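Long-range contact in glycosyl hydrolase (PDB 5NDX), which probably hydrolyses O-glycosidic bonds as a family 39 glycosidase, the bacterial orthologue of human alpha-L-iduronidase: residues V426-I440 and I498-L512. The protein carries 2 engineered substitutions. Residues are numbered along the deposited sequence; the frame is centred on the assembly and turned at random.
Sequences VRLEVSGLVPGRHAI and ISVVACDEGRISVDL. Unlike the reference sequence in segment 426-440: Ile440 (reference Leu).
Val426, Leu428 and Val430 each exchange a pair of backbone hydrogen bonds with Leu512, Val510 and Ile508, pairing strands 426-431 and 508-512 antiparallel; His438 and Ile440 do likewise with Val501 and Ser499. Where the strands give way to turns, Leu433 N meets a lone pair of Gly506 O (3.0 Å). Between the two strand pairs Ile440 and Ile508 meet tip to tip, Ile440 CD1 lying 3.8 Å from Ile508 CB and 3.9 Å from Ile508 CD1. Within the pairs, Ile440 CD1 touches Val501 CG2, and Val430 lies side by side with Ile508, pointing the same way. In the beta domain that accompanies the TIM barrel, each segment passes through a turn and gives one strand to each end of the sheet, with 493-503 and 508-516 outermost, away from the ligand pockets. Near the turns, Leu433 CD1 stands 4.2 Å above the centre of the His438 ring, whose NE2 donates almost straight (176°) to Val434 O, fixing the ring's rotation. Ser431 CB sits over one face of the Arg507 guanidinium, 3.4 Å above its centre. Arg427, extended with CG anti to the backbone N (chi1 180°), donates through NE to Glu429 OE2 (2.6 Å), which Arg6 also binds, and reaches Asp511 OD1 through a water held by NH1 (2.9 Å). A leucine in its place would probably leave Glu429 with Arg6 alone of these two arginines and break the water link to Asp511.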
loop_
_atom_site.group_PDB
_atom_site.type_symbol
_atom_site.label_atom_id
_atom_site.label_comp_id
_atom_site.label_asym_id
_atom_site.label_seq_id
_atom_site.Cartn_x
_atom_site.Cartn_y
_atom_site.Cartn_z
ATOM N N VAL A 426 26.383 -2.104 10.067
ATOM C CA VAL A 426 26.524 -2.695 8.758
ATOM C C VAL A 426 27.487 -1.849 7.926
ATOM O O VAL A 426 27.374 -0.588 7.863
ATOM C CB VAL A 426 25.168 -2.829 8.031
ATOM C CG1 VAL A 426 25.310 -3.253 6.597
ATOM C CG2 VAL A 426 24.268 -3.808 8.774
ATOM N N ARG A 427 28.447 -2.535 7.311
ATOM C CA ARG A 427 29.268 -1.927 6.267
ATOM C C ARG A 427 28.710 -2.477 4.973
ATOM O O ARG A 427 28.780 -3.682 4.736
ATOM C CB ARG A 427 30.731 -2.269 6.371
ATOM C CG ARG A 427 31.603 -1.635 5.271
ATOM C CD ARG A 427 33.045 -2.156 5.288
ATOM N NE ARG A 427 33.753 -1.579 4.153
ATOM C CZ ARG A 427 34.441 -0.433 4.158
ATOM N NH1 ARG A 427 34.608 0.329 5.239
ATOM N NH2 ARG A 427 34.979 -0.033 3.029
ATOM N N LEU A 428 28.125 -1.597 4.171
ATOM C CA LEU A 428 27.474 -2.004 2.942
ATOM C C LEU A 428 28.387 -1.632 1.789
ATOM O O LEU A 428 28.760 -0.477 1.652
ATOM C CB LEU A 428 26.141 -1.293 2.783
ATOM C CG LEU A 428 25.377 -1.545 1.471
ATOM C CD1 LEU A 428 24.942 -2.993 1.415
ATOM C CD2 LEU A 428 24.147 -0.652 1.426
ATOM N N GLU A 429 28.706 -2.612 0.970
ATOM C CA GLU A 429 29.517 -2.447 -0.232
ATOM C C GLU A 429 28.666 -2.827 -1.435
ATOM O O GLU A 429 27.980 -3.828 -1.416
ATOM C CB GLU A 429 30.764 -3.341 -0.141
ATOM C CG GLU A 429 31.653 -2.876 1.013
ATOM C CD GLU A 429 32.914 -3.689 1.274
ATOM O OE1 GLU A 429 33.219 -4.587 0.475
ATOM O OE2 GLU A 429 33.622 -3.409 2.278
ATOM N N VAL A 430 28.689 -2.014 -2.466
ATOM C CA VAL A 430 27.998 -2.358 -3.692
ATOM C C VAL A 430 29.086 -2.357 -4.785
ATOM O O VAL A 430 29.755 -1.355 -4.979
ATOM C CB VAL A 430 26.902 -1.366 -4.068
ATOM C CG1 VAL A 430 26.221 -1.800 -5.370
ATOM C CG2 VAL A 430 25.861 -1.248 -2.972
ATOM N N SER A 431 29.229 -3.473 -5.478
ATOM C CA SER A 431 30.187 -3.600 -6.566
ATOM C C SER A 431 29.478 -3.930 -7.868
ATOM O O SER A 431 28.268 -4.081 -7.920
ATOM C CB SER A 431 31.205 -4.703 -6.224
ATOM O OG SER A 431 30.540 -5.928 -6.092
ATOM N N GLY A 432 30.257 -4.016 -8.937
ATOM C CA GLY A 432 29.737 -4.397 -10.258
ATOM C C GLY A 432 28.948 -3.290 -10.897
ATOM O O GLY A 432 28.114 -3.559 -11.723
ATOM N N LEU A 433 29.160 -2.035 -10.495
ATOM C CA LEU A 433 28.370 -0.937 -11.081
ATOM C C LEU A 433 29.097 -0.554 -12.369
ATOM O O LEU A 433 30.289 -0.789 -12.474
ATOM C CB LEU A 433 28.361 0.295 -10.170
ATOM C CG LEU A 433 27.626 0.163 -8.813
ATOM C CD1 LEU A 433 28.047 1.294 -7.891
ATOM C CD2 LEU A 433 26.145 0.113 -9.019
ATOM N N VAL A 434 28.414 0.112 -13.279
ATOM C CA VAL A 434 29.063 0.636 -14.480
ATOM C C VAL A 434 29.873 1.865 -14.101
ATOM O O VAL A 434 29.318 2.810 -13.528
ATOM C CB VAL A 434 28.038 1.064 -15.538
ATOM C CG1 VAL A 434 28.761 1.691 -16.749
ATOM C CG2 VAL A 434 27.175 -0.131 -15.921
ATOM N N PRO A 435 31.175 1.880 -14.425
ATOM C CA PRO A 435 31.940 3.062 -13.992
ATOM C C PRO A 435 31.425 4.407 -14.507
ATOM O O PRO A 435 30.769 4.460 -15.527
ATOM C CB PRO A 435 33.376 2.723 -14.430
ATOM C CG PRO A 435 33.425 1.226 -14.236
ATOM C CD PRO A 435 32.087 0.783 -14.820
ATOM N N GLY A 436 31.676 5.460 -13.726
ATOM C CA GLY A 436 30.984 6.745 -13.854
ATOM C C GLY A 436 30.463 7.137 -12.485
ATOM O O GLY A 436 30.477 6.313 -11.573
ATOM N N ARG A 437 30.052 8.387 -12.351
ATOM C CA ARG A 437 29.555 8.961 -11.112
ATOM C C ARG A 437 28.254 8.270 -10.710
ATOM O O ARG A 437 27.348 8.049 -11.534
ATOM C CB ARG A 437 29.086 10.405 -11.262
ATOM C CG ARG A 437 30.051 11.542 -11.325
ATOM C CD ARG A 437 29.318 12.721 -11.997
ATOM N NE ARG A 437 28.940 13.797 -11.095
ATOM C CZ ARG A 437 27.911 14.641 -11.268
ATOM N NH1 ARG A 437 27.066 14.548 -12.287
ATOM N NH2 ARG A 437 27.690 15.584 -10.357
ATOM N N HIS A 438 28.115 8.084 -9.421
ATOM C CA HIS A 438 26.861 7.624 -8.833
ATOM C C HIS A 438 26.550 8.465 -7.638
ATOM O O HIS A 438 27.464 8.968 -6.944
ATOM C CB HIS A 438 27.008 6.176 -8.405
ATOM C CG HIS A 438 27.108 5.237 -9.545
ATOM N ND1 HIS A 438 26.026 4.526 -10.025
ATOM C CD2 HIS A 438 28.150 4.902 -10.326
ATOM C CE1 HIS A 438 26.412 3.772 -11.039
ATOM N NE2 HIS A 438 27.689 3.995 -11.253
ATOM N N ALA A 439 25.266 8.544 -7.345
ATOM C CA ALA A 439 24.770 9.204 -6.137
ATOM C C ALA A 439 24.211 8.135 -5.191
ATOM O O ALA A 439 23.560 7.158 -5.629
ATOM C CB ALA A 439 23.698 10.205 -6.491
ATOM N N ILE A 440 24.532 8.299 -3.910
ATOM C CA ILE A 440 24.069 7.407 -2.849
ATOM C C ILE A 440 23.032 8.167 -2.020
ATOM O O ILE A 440 23.377 9.202 -1.452
ATOM C CB ILE A 440 25.229 6.957 -1.965
ATOM C CG1 ILE A 440 26.324 6.305 -2.822
ATOM C CG2 ILE A 440 24.737 5.969 -0.885
ATOM C CD1 ILE A 440 27.634 6.067 -2.038
ATOM N N ILE A 498 22.643 13.426 0.470
ATOM C CA ILE A 498 23.009 12.573 -0.660
ATOM C C ILE A 498 24.505 12.801 -0.949
ATOM O O ILE A 498 24.983 13.924 -0.945
ATOM C CB ILE A 498 22.135 12.930 -1.900
ATOM C CG1 ILE A 498 20.672 12.505 -1.649
ATOM C CG2 ILE A 498 22.675 12.297 -3.185
ATOM C CD1 ILE A 498 19.700 13.077 -2.674
ATOM N N SER A 499 25.240 11.737 -1.160
ATOM C CA SER A 499 26.598 11.912 -1.608
ATOM C C SER A 499 26.833 11.432 -3.052
ATOM O O SER A 499 26.240 10.455 -3.509
ATOM C CB SER A 499 27.558 11.285 -0.620
ATOM O OG SER A 499 27.259 10.013 -0.295
ATOM N N VAL A 500 27.664 12.161 -3.770
ATOM C CA VAL A 500 28.011 11.798 -5.122
ATOM C C VAL A 500 29.438 11.255 -5.123
ATOM O O VAL A 500 30.364 11.856 -4.571
ATOM C CB VAL A 500 27.833 13.028 -6.069
ATOM C CG1 VAL A 500 28.272 12.728 -7.484
ATOM C CG2 VAL A 500 26.390 13.486 -6.071
ATOM N N VAL A 501 29.621 10.100 -5.719
ATOM C CA VAL A 501 30.915 9.405 -5.656
ATOM C C VAL A 501 31.377 9.170 -7.116
ATOM O O VAL A 501 30.611 8.699 -7.978
ATOM C CB VAL A 501 30.752 8.050 -4.934
ATOM C CG1 VAL A 501 32.034 7.256 -4.993
ATOM C CG2 VAL A 501 30.404 8.272 -3.453
ATOM N N ALA A 502 32.620 9.513 -7.384
ATOM C CA ALA A 502 33.231 9.256 -8.697
ATOM C C ALA A 502 33.773 7.840 -8.682
ATOM O O ALA A 502 34.950 7.659 -8.403
ATOM C CB ALA A 502 34.355 10.253 -8.954
ATOM N N CYS A 503 32.928 6.845 -8.979
ATOM C CA CYS A 503 33.307 5.403 -8.847
ATOM C C CYS A 503 33.720 4.778 -10.203
ATOM O O CYS A 503 32.974 4.002 -10.852
ATOM C CB CYS A 503 32.236 4.567 -8.114
ATOM S SG CYS A 503 30.806 3.943 -9.055
ATOM N N ASP A 504 34.895 5.237 -10.615
ATOM C CA ASP A 504 35.836 4.582 -11.536
ATOM C C ASP A 504 36.002 3.035 -11.443
ATOM O O ASP A 504 36.217 2.387 -12.456
ATOM C CB ASP A 504 37.207 5.230 -11.311
ATOM C CG ASP A 504 37.556 5.349 -9.821
ATOM O OD1 ASP A 504 36.617 5.451 -8.982
ATOM O OD2 ASP A 504 38.759 5.319 -9.477
ATOM N N GLU A 505 35.918 2.459 -10.243
ATOM C CA GLU A 505 36.048 1.007 -10.043
ATOM C C GLU A 505 34.671 0.286 -10.025
ATOM O O GLU A 505 34.593 -0.927 -9.850
ATOM C CB GLU A 505 36.789 0.778 -8.732
ATOM C CG GLU A 505 37.521 -0.545 -8.617
ATOM C CD GLU A 505 37.908 -0.856 -7.168
ATOM O OE1 GLU A 505 37.650 -1.999 -6.694
ATOM O OE2 GLU A 505 38.455 0.062 -6.504
ATOM N N GLY A 506 33.581 1.025 -10.209
ATOM C CA GLY A 506 32.251 0.473 -10.044
ATOM C C GLY A 506 31.880 -0.038 -8.640
ATOM O O GLY A 506 31.056 -0.928 -8.522
ATOM N N ARG A 507 32.491 0.509 -7.598
ATOM C CA ARG A 507 32.217 0.135 -6.186
ATOM C C ARG A 507 31.796 1.351 -5.408
ATOM O O ARG A 507 32.317 2.429 -5.627
ATOM C CB ARG A 507 33.458 -0.397 -5.479
ATOM C CG ARG A 507 33.933 -1.684 -6.064
ATOM C CD ARG A 507 34.880 -2.461 -5.154
ATOM N NE ARG A 507 35.044 -3.808 -5.741
ATOM C CZ ARG A 507 34.579 -4.968 -5.236
ATOM N NH1 ARG A 507 34.792 -6.110 -5.909
ATOM N NH2 ARG A 507 33.926 -5.026 -4.061
ATOM N N ILE A 508 30.873 1.185 -4.480
ATOM C CA ILE A 508 30.678 2.207 -3.439
ATOM C C ILE A 508 30.614 1.482 -2.104
ATOM O O ILE A 508 30.437 0.280 -2.048
ATOM C CB ILE A 508 29.441 3.102 -3.639
ATOM C CG1 ILE A 508 28.131 2.320 -3.525
ATOM C CG2 ILE A 508 29.498 3.849 -4.960
ATOM C CD1 ILE A 508 27.580 2.188 -2.110
ATOM N N SER A 509 30.777 2.217 -1.030
ATOM C CA SER A 509 30.578 1.660 0.276
ATOM C C SER A 509 30.156 2.736 1.250
ATOM O O SER A 509 30.476 3.914 1.048
ATOM C CB SER A 509 31.851 0.930 0.756
ATOM O OG SER A 509 32.925 1.832 1.031
ATOM N N VAL A 510 29.490 2.287 2.314
ATOM C CA VAL A 510 28.972 3.131 3.358
ATOM C C VAL A 510 28.782 2.367 4.675
ATOM O O VAL A 510 28.504 1.162 4.679
ATOM C CB VAL A 510 27.665 3.817 2.888
ATOM C CG1 VAL A 510 26.552 2.816 2.699
ATOM C CG2 VAL A 510 27.264 4.923 3.847
ATOM N N ASP A 511 28.985 3.069 5.782
ATOM C CA ASP A 511 28.710 2.528 7.110
ATOM C C ASP A 511 27.304 2.926 7.491
ATOM O O ASP A 511 26.907 4.063 7.275
ATOM C CB ASP A 511 29.674 3.036 8.138
ATOM C CG ASP A 511 31.081 2.370 8.034
ATOM O OD1 ASP A 511 31.185 1.152 7.738
ATOM O OD2 ASP A 511 32.080 3.080 8.275
ATOM N N LEU A 512 26.553 1.980 8.040
ATOM C CA LEU A 512 25.231 2.268 8.526
ATOM C C LEU A 512 25.120 1.804 9.963
ATOM O O LEU A 512 25.528 0.717 10.316
ATOM C CB LEU A 512 24.213 1.525 7.686
ATOM C CG LEU A 512 24.131 1.844 6.199
ATOM C CD1 LEU A 512 23.329 0.778 5.487
ATOM C CD2 LEU A 512 23.458 3.195 6.042
HETATM O O HOH W 1 33.707 0.127 7.969
HETATM O O HOH W 2 33.005 -3.354 -9.170
#